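Putative D-alanine N-acetyltransferase of GNAT family (Desulfovibrio desulfuricans subsp. desulfuricans, PDB 2R7H) probably transfers acyl groups as a member of the GNAT family, with D-alanine as a possible acceptor. Local coordinates at residues B[32-37]-B[77-82]; B[39-44]-B[99-104]; B[69-74]-B[83-88]. All coordinates share one frame; numbering follows the deposited sequence.

Interaction 1: B[32-37]-B[77-82]; sequences LLVRRV and DDMAGY
Leu-33, Val-34 and Val-37 of helix 30-41 pack against Met-79 and Tyr-82 of strand 78-87, a buried, apolar helix-on-sheet contact in the part of the fold built from the N-terminal half of the chain. The two axes approach to 8.8 Å and run at 77° to each other, so the helix lies nearly across the strand. Met-79, present as selenomethionine, supplies the central group. Its chain leaves the strand extended and then bends at the last torsion (chi3 -68°), which turns CE back to Leu-33 CB, 3.9 Å away. The selenium is gripped between two valines: Met-79 SE stands 3.9 Å from Val-34 CG2 and equally far from Val-37 CG2.

Tyr-82 presents a face to the helix. Val-34 CG2 sits 3.9 Å from the ring centroid and only 8° off the ring normal, a CH-pi contact over the middle of the ring. The other branch, Val-34 CG1, lies at the phenol end, 3.1 Å from Tyr-82 OH, which is tight packing and not a bond. The polar partner of that hydroxyl is NE1 of Trp-99, to which it is hydrogen-bonded. Val-37 CG1 meets the ring differently, at the edge, 4.2 Å from Tyr-82 CD1. Phe-72 of the neighbouring strand touches Val-34, Met-79 and Tyr-82, extending the same apolar layer.

Between Met-79 and Tyr-82 the strand is irregular: Ala-80 and Gly-81 both face Ala-73, which makes a classic beta bulge. Val-37 CG1 lies 4.2 Å from Gly-81 CA at this point. A first helix laid across the antiparallel N-terminal strands, with its apolar side turned to the sheet, is the arrangement expected of the GNAT fold.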
ATOM      1  N   LEU B  32       4.421  22.688   7.270  1.00 49.05           N
ATOM      2  CA  LEU B  32       5.283  22.841   8.434  1.00 48.20           C
ATOM      3  C   LEU B  32       4.507  22.655   9.755  1.00 47.13           C
ATOM      4  O   LEU B  32       5.060  22.103  10.707  1.00 46.31           O
ATOM      5  CB  LEU B  32       6.002  24.183   8.410  1.00 49.87           C
ATOM      6  CG  LEU B  32       7.229  24.225   9.317  1.00 51.42           C
ATOM      7  CD1 LEU B  32       8.288  23.225   8.794  1.00 50.58           C
ATOM      8  CD2 LEU B  32       7.812  25.653   9.393  1.00 50.86           C
ATOM      9  N   LEU B  33       3.240  23.106   9.810  1.00 46.27           N
ATOM     10  CA  LEU B  33       2.383  22.950  11.007  1.00 43.79           C
ATOM     11  C   LEU B  33       2.156  21.477  11.271  1.00 42.09           C
ATOM     12  O   LEU B  33       2.150  21.054  12.430  1.00 43.97           O
ATOM     13  CB  LEU B  33       1.035  23.688  10.857  1.00 41.90           C
ATOM     14  CG  LEU B  33       1.042  25.213  10.857  1.00 44.50           C
ATOM     15  CD1 LEU B  33      -0.256  25.793  10.340  1.00 40.62           C
ATOM     16  CD2 LEU B  33       1.375  25.749  12.246  1.00 45.07           C
ATOM     17  N   VAL B  34       1.928  20.713  10.198  1.00 40.71           N
ATOM     18  CA  VAL B  34       1.746  19.260  10.285  1.00 39.29           C
ATOM     19  C   VAL B  34       3.026  18.611  10.808  1.00 39.00           C
ATOM     20  O   VAL B  34       2.984  17.749  11.711  1.00 34.85           O
ATOM     21  CB  VAL B  34       1.346  18.657   8.934  1.00 39.58           C
ATOM     22  CG1 VAL B  34       1.664  17.157   8.871  1.00 35.48           C
ATOM     23  CG2 VAL B  34      -0.135  18.984   8.646  1.00 39.28           C
ATOM     24  N   ARG B  35       4.154  19.034  10.251  1.00 38.38           N
ATOM     25  CA  ARG B  35       5.438  18.484  10.691  1.00 39.19           C
ATOM     26  C   ARG B  35       5.595  18.700  12.184  1.00 37.40           C
ATOM     27  O   ARG B  35       5.876  17.750  12.894  1.00 40.82           O
ATOM     28  CB  ARG B  35       6.617  19.100   9.970  1.00 37.10           C
ATOM     29  CG  ARG B  35       7.859  18.251  10.197  1.00 46.01           C
ATOM     30  CD  ARG B  35       9.129  18.865   9.738  1.00 41.95           C
ATOM     31  NE  ARG B  35      10.166  17.875  10.019  1.00 48.44           N
ATOM     32  CZ  ARG B  35      10.540  16.874   9.221  1.00 47.89           C
ATOM     33  NH1 ARG B  35      10.046  16.771   8.005  1.00 51.39           N
ATOM     34  NH2 ARG B  35      11.483  16.003   9.642  1.00 49.64           N
ATOM     35  N   ARG B  36       5.363  19.917  12.665  1.00 38.00           N
ATOM     36  CA  ARG B  36       5.474  20.211  14.105  1.00 37.48           C
ATOM     37  C   ARG B  36       4.480  19.393  14.954  1.00 38.90           C
ATOM     38  O   ARG B  36       4.843  18.943  16.041  1.00 35.69           O
ATOM     39  CB  ARG B  36       5.408  21.736  14.384  1.00 36.48           C
ATOM     40  N   VAL B  37       3.265  19.136  14.432  1.00 40.03           N
ATOM     41  CA  VAL B  37       2.281  18.322  15.150  1.00 38.37           C
ATOM     42  C   VAL B  37       2.858  16.933  15.280  1.00 37.78           C
ATOM     43  O   VAL B  37       2.910  16.380  16.378  1.00 40.10           O
ATOM     44  CB  VAL B  37       0.872  18.216  14.444  1.00 38.55           C
ATOM     45  CG1 VAL B  37       0.011  17.126  15.100  1.00 39.77           C
ATOM     46  CG2 VAL B  37       0.115  19.560  14.455  1.00 43.71           C
ATOM     47  N   ASP B  77      -5.146  30.499  15.652  1.00 58.42           N
ATOM     48  CA  ASP B  77      -4.319  30.222  14.502  1.00 56.52           C
ATOM     49  C   ASP B  77      -3.440  28.998  14.722  1.00 55.37           C
ATOM     50  O   ASP B  77      -2.518  28.815  13.930  1.00 59.36           O
ATOM     51  N   ASP B  78      -3.693  28.173  15.759  1.00 50.83           N
ATOM     52  CA  ASP B  78      -2.868  26.990  16.056  1.00 48.54           C
ATOM     53  C   ASP B  78      -3.520  25.695  15.592  1.00 46.95           C
ATOM     54  O   ASP B  78      -4.744  25.556  15.644  1.00 47.25           O
ATOM     55  CB  ASP B  78      -2.622  26.872  17.559  1.00 47.37           C
HETATM   56  N   MSE B  79      -2.700  24.751  15.141  1.00 44.64           N
HETATM   57  CA  MSE B  79      -3.200  23.438  14.727  1.00 42.87           C
HETATM   58  C   MSE B  79      -3.137  22.470  15.928  1.00 41.39           C
HETATM   59  O   MSE B  79      -2.058  22.066  16.362  1.00 44.34           O
HETATM   60  CB  MSE B  79      -2.410  22.889  13.537  1.00 42.38           C
HETATM   61  CG  MSE B  79      -2.984  21.554  13.012  1.00 43.18           C
HETATM   62 SE   MSE B  79      -1.997  20.901  11.518  0.75 44.99          SE
HETATM   63  CE  MSE B  79      -2.543  22.346  10.278  1.00 34.93           C
ATOM     64  N   ALA B  80      -4.294  22.104  16.465  1.00 39.67           N
ATOM     65  CA  ALA B  80      -4.397  21.181  17.610  1.00 39.96           C
ATOM     66  C   ALA B  80      -4.078  19.720  17.214  1.00 38.82           C
ATOM     67  O   ALA B  80      -3.580  18.926  18.018  1.00 39.87           O
ATOM     68  CB  ALA B  80      -5.783  21.283  18.206  1.00 39.85           C
ATOM     69  N   GLY B  81      -4.357  19.390  15.957  1.00 40.06           N
ATOM     70  CA  GLY B  81      -4.114  18.067  15.419  1.00 38.12           C
ATOM     71  C   GLY B  81      -4.700  17.911  14.023  1.00 35.93           C
ATOM     72  O   GLY B  81      -5.226  18.854  13.435  1.00 35.25           O
ATOM     73  N   TYR B  82      -4.568  16.720  13.461  1.00 34.67           N
ATOM     74  CA  TYR B  82      -5.097  16.493  12.122  1.00 34.12           C
ATOM     75  C   TYR B  82      -5.157  15.011  11.807  1.00 30.38           C
ATOM     76  O   TYR B  82      -4.571  14.182  12.524  1.00 29.60           O
ATOM     77  CB  TYR B  82      -4.252  17.211  11.043  1.00 34.30           C
ATOM     78  CG  TYR B  82      -3.027  16.476  10.588  1.00 35.29           C
ATOM     79  CD1 TYR B  82      -1.964  16.244  11.443  1.00 34.52           C
ATOM     80  CD2 TYR B  82      -2.906  16.061   9.273  1.00 39.10           C
ATOM     81  CE1 TYR B  82      -0.848  15.544  11.026  1.00 41.41           C
ATOM     82  CE2 TYR B  82      -1.799  15.368   8.845  1.00 38.75           C
ATOM     83  CZ  TYR B  82      -0.779  15.109   9.720  1.00 42.29           C
ATOM     84  OH  TYR B  82       0.327  14.439   9.263  1.00 41.55           O
TER

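Interaction 2: B[39-44]-B[99-104]; sequences ESTGFF and WIAVAP
Trp-99 holds CG between its backbone N and carbonyl carbon (chi1 51°), lifting the indole off strand 94-102, while Phe-44 sets CG opposite its own carbonyl carbon (chi1 -71°) and brings the edge of its ring to the face of the indole. The result is a T-shaped pair. The planes stand at 86°, and the centroids of the phenyl ring and the five-membered ring are 5.0 Å apart. Phe-44 CZ lies 3.8 Å from Trp-99 CG, and Phe-44 CE2 reaches the shared bond of the indole, 3.9 Å from Trp-99 CE2.

The other end is tighter, and its side-chain hydroxyls bond within the helix end and not across the contact. Ser-40 CB is 3.4 Å from Pro-104 CD, closer than usual for two carbons, and Ser-40 OG packs beside the same CD at 3.2 Å while bonding back to Val-37 O. Thr-41 CG2 comes within 3.6 Å of Val-102 O, a buried carbonyl oxygen without a polar partner in the model. Thr-41 OG1 is hydrogen-bonded to Val-38 O and also accepts from Phe-43 N at 3.3 Å, forming an ST turn; Gly-42, inside it, has positive phi.

Trp-99 also belongs, with Tyr-68 and Tyr-98, to a pocket occupied by 2-ethoxyethanol, probably from the crystallisation liquor. A loop joining the first two helices and folded over a central strand beside such a pocket is consistent with the acceptor-substrate region of GNAT enzymes.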
ATOM      1  N   GLU B  39       5.960  15.869  14.987  1.00 39.04           N
ATOM      2  CA  GLU B  39       7.172  15.859  15.826  1.00 38.55           C
ATOM      3  C   GLU B  39       6.865  15.942  17.296  1.00 39.65           C
ATOM      4  O   GLU B  39       7.613  15.401  18.073  1.00 43.10           O
ATOM      5  CB  GLU B  39       8.115  16.971  15.432  1.00 39.47           C
ATOM      6  CG  GLU B  39       8.776  16.710  14.085  1.00 38.14           C
ATOM      7  CD  GLU B  39       9.744  17.816  13.702  1.00 30.58           C
ATOM      8  OE1 GLU B  39       9.650  18.951  14.228  1.00 42.00           O
ATOM      9  OE2 GLU B  39      10.595  17.531  12.844  1.00 36.30           O
ATOM     10  N   SER B  40       5.766  16.593  17.677  1.00 40.78           N
ATOM     11  CA  SER B  40       5.364  16.697  19.075  1.00 39.96           C
ATOM     12  C   SER B  40       4.844  15.381  19.692  1.00 43.43           C
ATOM     13  O   SER B  40       4.848  15.233  20.908  1.00 46.28           O
ATOM     14  CB  SER B  40       4.287  17.757  19.228  1.00 40.46           C
ATOM     15  OG  SER B  40       3.048  17.324  18.727  1.00 36.97           O
ATOM     16  N   THR B  41       4.450  14.414  18.873  1.00 46.02           N
ATOM     17  CA  THR B  41       3.897  13.143  19.379  1.00 47.60           C
ATOM     18  C   THR B  41       4.879  12.044  19.776  1.00 49.29           C
ATOM     19  O   THR B  41       4.511  11.199  20.580  1.00 50.88           O
ATOM     20  CB  THR B  41       2.999  12.491  18.336  1.00 47.91           C
ATOM     21  OG1 THR B  41       3.804  11.980  17.259  1.00 48.48           O
ATOM     22  CG2 THR B  41       1.936  13.499  17.829  1.00 41.15           C
ATOM     23  N   GLY B  42       6.082  12.009  19.192  1.00 49.69           N
ATOM     24  CA  GLY B  42       7.062  10.945  19.501  1.00 50.08           C
ATOM     25  C   GLY B  42       6.848   9.608  18.767  1.00 50.47           C
ATOM     26  O   GLY B  42       7.534   8.625  19.030  1.00 51.25           O
ATOM     27  N   PHE B  43       5.895   9.561  17.851  1.00 50.83           N
ATOM     28  CA  PHE B  43       5.610   8.363  17.073  1.00 50.02           C
ATOM     29  C   PHE B  43       6.172   8.477  15.668  1.00 49.94           C
ATOM     30  O   PHE B  43       5.990   7.567  14.852  1.00 52.20           O
ATOM     31  CB  PHE B  43       4.089   8.095  17.043  1.00 50.21           C
ATOM     32  CG  PHE B  43       3.586   7.446  18.285  1.00 50.39           C
ATOM     33  CD1 PHE B  43       3.428   8.171  19.446  1.00 53.87           C
ATOM     34  CD2 PHE B  43       3.301   6.095  18.301  1.00 56.17           C
ATOM     35  CE1 PHE B  43       3.000   7.558  20.620  1.00 53.76           C
ATOM     36  CE2 PHE B  43       2.864   5.469  19.468  1.00 58.41           C
ATOM     37  CZ  PHE B  43       2.718   6.204  20.630  1.00 55.10           C
ATOM     38  N   PHE B  44       6.886   9.554  15.381  1.00 45.86           N
ATOM     39  CA  PHE B  44       7.405   9.749  14.059  1.00 45.82           C
ATOM     40  C   PHE B  44       8.902   9.984  14.090  1.00 44.58           C
ATOM     41  O   PHE B  44       9.354  10.958  14.669  1.00 45.70           O
ATOM     42  CB  PHE B  44       6.735  10.944  13.386  1.00 47.12           C
ATOM     43  CG  PHE B  44       5.276  10.726  12.990  1.00 47.84           C
ATOM     44  CD1 PHE B  44       4.263  10.759  13.950  1.00 54.16           C
ATOM     45  CD2 PHE B  44       4.904  10.622  11.625  1.00 52.20           C
ATOM     46  CE1 PHE B  44       2.901  10.608  13.573  1.00 46.85           C
ATOM     47  CE2 PHE B  44       3.526  10.485  11.233  1.00 44.07           C
ATOM     48  CZ  PHE B  44       2.546  10.481  12.206  1.00 46.93           C
ATOM     49  N   TRP B  99      -3.019   8.380   9.335  1.00 34.98           N
ATOM     50  CA  TRP B  99      -2.836   8.596  10.794  1.00 36.70           C
ATOM     51  C   TRP B  99      -3.644   9.772  11.286  1.00 30.45           C
ATOM     52  O   TRP B  99      -4.169  10.548  10.482  1.00 27.19           O
ATOM     53  CB  TRP B  99      -1.351   8.761  11.255  1.00 39.02           C
ATOM     54  CG  TRP B  99      -0.702   9.756  10.449  1.00 44.81           C
ATOM     55  CD1 TRP B  99      -0.846  11.096  10.554  1.00 44.43           C
ATOM     56  CD2 TRP B  99       0.181   9.521   9.344  1.00 48.49           C
ATOM     57  NE1 TRP B  99      -0.127  11.703   9.584  1.00 49.99           N
ATOM     58  CE2 TRP B  99       0.517  10.766   8.825  1.00 39.98           C
ATOM     59  CE3 TRP B  99       0.693   8.374   8.732  1.00 46.07           C
ATOM     60  CZ2 TRP B  99       1.365  10.923   7.747  1.00 41.78           C
ATOM     61  CZ3 TRP B  99       1.525   8.528   7.657  1.00 42.29           C
ATOM     62  CH2 TRP B  99       1.869   9.798   7.183  1.00 43.05           C
ATOM     63  N   ILE B 100      -3.856   9.782  12.596  1.00 31.92           N
ATOM     64  CA  ILE B 100      -4.473  10.873  13.283  1.00 30.67           C
ATOM     65  C   ILE B 100      -3.367  11.336  14.266  1.00 32.63           C
ATOM     66  O   ILE B 100      -2.904  10.530  15.050  1.00 35.45           O
ATOM     67  CB  ILE B 100      -5.740  10.513  14.050  1.00 33.26           C
ATOM     68  CG1 ILE B 100      -6.812  10.023  13.090  1.00 35.18           C
ATOM     69  CG2 ILE B 100      -6.280  11.792  14.794  1.00 29.64           C
ATOM     70  CD1 ILE B 100      -8.081   9.612  13.753  1.00 32.67           C
ATOM     71  N   ALA B 101      -2.915  12.587  14.181  1.00 32.76           N
ATOM     72  CA  ALA B 101      -1.889  13.137  15.102  1.00 30.38           C
ATOM     73  C   ALA B 101      -2.472  14.343  15.853  1.00 30.28           C
ATOM     74  O   ALA B 101      -2.983  15.272  15.244  1.00 27.52           O
ATOM     75  CB  ALA B 101      -0.596  13.546  14.320  1.00 30.98           C
ATOM     76  N   VAL B 102      -2.382  14.321  17.183  1.00 33.22           N
ATOM     77  CA  VAL B 102      -2.856  15.409  18.069  1.00 33.67           C
ATOM     78  C   VAL B 102      -1.675  15.901  18.922  1.00 35.36           C
ATOM     79  O   VAL B 102      -0.917  15.074  19.451  1.00 33.11           O
ATOM     80  CB  VAL B 102      -3.986  14.908  18.991  1.00 35.33           C
ATOM     81  CG1 VAL B 102      -4.321  15.918  20.098  1.00 36.94           C
ATOM     82  CG2 VAL B 102      -5.250  14.587  18.144  1.00 35.58           C
ATOM     83  N   ALA B 103      -1.528  17.220  19.060  1.00 38.55           N
ATOM     84  CA  ALA B 103      -0.445  17.811  19.875  1.00 43.08           C
ATOM     85  C   ALA B 103      -0.599  17.333  21.336  1.00 44.46           C
ATOM     86  O   ALA B 103      -1.725  17.112  21.775  1.00 42.00           O
ATOM     87  CB  ALA B 103      -0.484  19.298  19.798  1.00 42.06           C
ATOM     88  N   PRO B 104       0.519  17.138  22.074  1.00 50.36           N
ATOM     89  CA  PRO B 104       0.440  16.626  23.463  1.00 51.75           C
ATOM     90  C   PRO B 104      -0.496  17.376  24.394  1.00 53.13           C
ATOM     91  O   PRO B 104      -1.201  16.736  25.174  1.00 52.63           O
ATOM     92  CB  PRO B 104       1.899  16.703  23.963  1.00 54.32           C
ATOM     93  CG  PRO B 104       2.584  17.656  23.027  1.00 54.37           C
ATOM     94  CD  PRO B 104       1.928  17.397  21.706  1.00 52.71           C
TER

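Interaction 3: B[69-74]-B[83-88]; sequences HFVFAT and ACYGPT
His-69 with Tyr-85 and Val-71 with Ala-83 are antiparallel hydrogen-bonded pairs. The first is closed by His-69 N to Tyr-85 O at 2.7 Å and Tyr-85 N to His-69 O at 2.9 Å, the second by Val-71 N to Ala-83 O at 3.1 Å and Ala-83 N to Val-71 O at 2.9 Å. Between them Phe-70 and Cys-84 form a non-hydrogen-bonded pair. Here CA-H...O contacts supplement the ladder, Cys-84 CA lying 3.4 Å from His-69 O and Phe-70 CA equally far from Ala-83 O. The strand axes run at 155°, antiparallel with a twist.

Aromatic contacts fall on both faces of the sheet. On the face of His-69 and Tyr-85, His-69 CB sits over the tyrosine ring, 3.7 Å from its centroid and 21° off the normal, a CH-pi contact. The imidazole is displaced from the phenol and shares little surface with it, so the CB methylene, not ring stacking, makes the contact. On the opposite face Cys-84 SG approaches the Phe-70 ring obliquely, 3.7 Å from Phe-70 CE2, a sulfur-aromatic contact.

Apolar packing is slighter: Val-71 CG2 touches Tyr-85 CE1, and the Pro-87 CD methylene borders the imidazole. Directional backbone bonds thus set the register of the hairpin, while less directional CH-pi, sulfur-aromatic and apolar contacts fill its two faces, helix 111-125 packing on that of Ala-83 and Tyr-85.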
ATOM      1  N   HIS B  69      -6.099  13.246   1.423  1.00 40.89           N
ATOM      2  CA  HIS B  69      -7.066  14.160   1.983  1.00 39.18           C
ATOM      3  C   HIS B  69      -6.702  14.398   3.431  1.00 35.42           C
ATOM      4  O   HIS B  69      -6.079  13.544   4.076  1.00 35.93           O
ATOM      5  CB  HIS B  69      -8.446  13.543   1.861  1.00 35.05           C
ATOM      6  CG  HIS B  69      -8.848  13.301   0.450  1.00 42.15           C
ATOM      7  ND1 HIS B  69      -9.687  14.151  -0.231  1.00 45.83           N
ATOM      8  CD2 HIS B  69      -8.457  12.359  -0.440  1.00 40.95           C
ATOM      9  CE1 HIS B  69      -9.853  13.701  -1.464  1.00 49.74           C
ATOM     10  NE2 HIS B  69      -9.114  12.619  -1.619  1.00 39.92           N
ATOM     11  N   PHE B  70      -7.146  15.543   3.934  1.00 35.70           N
ATOM     12  CA  PHE B  70      -6.842  16.013   5.275  1.00 36.93           C
ATOM     13  C   PHE B  70      -8.016  16.649   5.995  1.00 37.62           C
ATOM     14  O   PHE B  70      -8.873  17.244   5.350  1.00 37.57           O
ATOM     15  CB  PHE B  70      -5.785  17.140   5.157  1.00 37.21           C
ATOM     16  CG  PHE B  70      -4.489  16.700   4.559  1.00 35.80           C
ATOM     17  CD1 PHE B  70      -4.283  16.746   3.194  1.00 41.74           C
ATOM     18  CD2 PHE B  70      -3.503  16.183   5.359  1.00 37.36           C
ATOM     19  CE1 PHE B  70      -3.094  16.296   2.628  1.00 38.75           C
ATOM     20  CE2 PHE B  70      -2.326  15.728   4.800  1.00 42.37           C
ATOM     21  CZ  PHE B  70      -2.128  15.786   3.430  1.00 39.61           C
ATOM     22  N   VAL B  71      -8.045  16.490   7.327  1.00 36.04           N
ATOM     23  CA  VAL B  71      -9.027  17.194   8.210  1.00 34.06           C
ATOM     24  C   VAL B  71      -8.110  17.786   9.289  1.00 33.21           C
ATOM     25  O   VAL B  71      -7.454  17.035  10.014  1.00 31.58           O
ATOM     26  CB  VAL B  71     -10.098  16.310   8.908  1.00 32.59           C
ATOM     27  CG1 VAL B  71     -10.975  17.214   9.801  1.00 30.12           C
ATOM     28  CG2 VAL B  71     -10.954  15.509   7.902  1.00 28.52           C
ATOM     29  N   PHE B  72      -7.983  19.112   9.324  1.00 35.72           N
ATOM     30  CA  PHE B  72      -7.145  19.805  10.298  1.00 37.36           C
ATOM     31  C   PHE B  72      -8.015  20.378  11.419  1.00 39.15           C
ATOM     32  O   PHE B  72      -8.985  21.049  11.123  1.00 39.83           O
ATOM     33  CB  PHE B  72      -6.407  20.979   9.631  1.00 38.10           C
ATOM     34  CG  PHE B  72      -5.583  20.591   8.422  1.00 34.64           C
ATOM     35  CD1 PHE B  72      -4.388  19.928   8.578  1.00 38.71           C
ATOM     36  CD2 PHE B  72      -6.004  20.911   7.136  1.00 38.55           C
ATOM     37  CE1 PHE B  72      -3.629  19.575   7.486  1.00 42.03           C
ATOM     38  CE2 PHE B  72      -5.242  20.581   6.040  1.00 42.70           C
ATOM     39  CZ  PHE B  72      -4.044  19.905   6.217  1.00 37.20           C
ATOM     40  N   ALA B  73      -7.707  20.071  12.684  1.00 40.11           N
ATOM     41  CA  ALA B  73      -8.430  20.614  13.844  1.00 37.88           C
ATOM     42  C   ALA B  73      -7.624  21.854  14.286  1.00 39.24           C
ATOM     43  O   ALA B  73      -6.430  21.730  14.619  1.00 37.20           O
ATOM     44  CB  ALA B  73      -8.497  19.574  14.970  1.00 34.29           C
ATOM     45  N   THR B  74      -8.223  23.051  14.216  1.00 40.93           N
ATOM     46  CA  THR B  74      -7.526  24.292  14.637  1.00 43.91           C
ATOM     47  C   THR B  74      -8.230  25.027  15.806  1.00 44.36           C
ATOM     48  O   THR B  74      -9.437  24.914  15.975  1.00 40.44           O
ATOM     49  CB  THR B  74      -7.353  25.296  13.477  1.00 43.87           C
ATOM     50  OG1 THR B  74      -8.645  25.628  12.953  1.00 49.28           O
ATOM     51  CG2 THR B  74      -6.493  24.736  12.376  1.00 44.42           C
ATOM     52  N   ALA B  83      -5.878  14.702  10.733  1.00 30.52           N
ATOM     53  CA  ALA B  83      -6.017  13.331  10.219  1.00 29.68           C
ATOM     54  C   ALA B  83      -5.627  13.402   8.729  1.00 31.09           C
ATOM     55  O   ALA B  83      -5.887  14.413   8.069  1.00 31.02           O
ATOM     56  CB  ALA B  83      -7.386  12.856  10.352  1.00 27.40           C
ATOM     57  N   CYS B  84      -4.982  12.356   8.239  1.00 30.25           N
ATOM     58  CA  CYS B  84      -4.528  12.218   6.855  1.00 31.12           C
ATOM     59  C   CYS B  84      -5.154  10.891   6.369  1.00 28.52           C
ATOM     60  O   CYS B  84      -5.091   9.839   7.049  1.00 29.75           O
ATOM     61  CB  CYS B  84      -2.993  12.149   6.775  1.00 33.57           C
ATOM     62  SG  CYS B  84      -2.477  11.995   5.044  1.00 50.39           S
ATOM     63  N   TYR B  85      -5.798  10.919   5.219  1.00 27.85           N
ATOM     64  CA  TYR B  85      -6.449   9.712   4.708  1.00 31.49           C
ATOM     65  C   TYR B  85      -6.636   9.785   3.196  1.00 33.78           C
ATOM     66  O   TYR B  85      -6.382  10.796   2.592  1.00 34.39           O
ATOM     67  CB  TYR B  85      -7.819   9.520   5.418  1.00 32.88           C
ATOM     68  CG  TYR B  85      -8.880  10.466   4.964  1.00 27.41           C
ATOM     69  CD1 TYR B  85      -8.974  11.746   5.459  1.00 27.71           C
ATOM     70  CD2 TYR B  85      -9.778  10.078   3.966  1.00 34.86           C
ATOM     71  CE1 TYR B  85      -9.942  12.596   4.981  1.00 33.40           C
ATOM     72  CE2 TYR B  85     -10.726  10.889   3.514  1.00 35.45           C
ATOM     73  CZ  TYR B  85     -10.814  12.147   4.002  1.00 38.11           C
ATOM     74  OH  TYR B  85     -11.784  12.941   3.483  1.00 41.57           O
ATOM     75  N   GLY B  86      -7.105   8.698   2.582  1.00 34.66           N
ATOM     76  CA  GLY B  86      -7.302   8.741   1.141  1.00 34.34           C
ATOM     77  C   GLY B  86      -7.883   7.489   0.555  1.00 31.96           C
ATOM     78  O   GLY B  86      -7.915   6.455   1.206  1.00 31.34           O
ATOM     79  N   PRO B  87      -8.393   7.579  -0.692  1.00 32.03           N
ATOM     80  CA  PRO B  87      -8.926   6.333  -1.251  1.00 27.91           C
ATOM     81  C   PRO B  87      -7.837   5.309  -1.552  1.00 29.30           C
ATOM     82  O   PRO B  87      -6.725   5.648  -1.973  1.00 32.29           O
ATOM     83  CB  PRO B  87      -9.583   6.777  -2.540  1.00 30.38           C
ATOM     84  CG  PRO B  87      -8.762   7.998  -2.971  1.00 27.61           C
ATOM     85  CD  PRO B  87      -8.533   8.694  -1.637  1.00 33.90           C
ATOM     86  N   THR B  88      -8.137   4.044  -1.308  1.00 27.90           N
ATOM     87  CA  THR B  88      -7.162   3.011  -1.578  1.00 29.77           C
ATOM     88  C   THR B  88      -7.070   2.765  -3.104  1.00 32.88           C
ATOM     89  O   THR B  88      -8.104   2.577  -3.754  1.00 36.98           O
ATOM     90  CB  THR B  88      -7.576   1.713  -0.921  1.00 27.83           C
ATOM     91  OG1 THR B  88      -7.831   1.983   0.471  1.00 28.07           O
ATOM     92  CG2 THR B  88      -6.476   0.711  -1.056  1.00 27.74           C
TER
HETATM   93  O   HOH W   1     -11.310  15.393   3.820  1.00 52.12           O

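Overall arrangement
All three contacts meet in one sheet, with strand 78-87 shared by interactions 1 and 3 and helix 30-41 by interactions 1 and 2. Interaction 3 is buried and lies within the sheet, so main-chain hydrogen bonds dominate it. Interaction 1, also buried, sets a helix on that sheet and relies on apolar and CH-pi packing. Interaction 2 is partly buried, at the end of the same helix, and mixes an aromatic pair with close packing around a proline. Backbone bonds join the contacts: Tyr-82 N to Ala-101 O links interactions 1 and 2, Ala-80 N to Ala-73 O interactions 1 and 3, and Cys-84 N to Trp-99 O interactions 2 and 3.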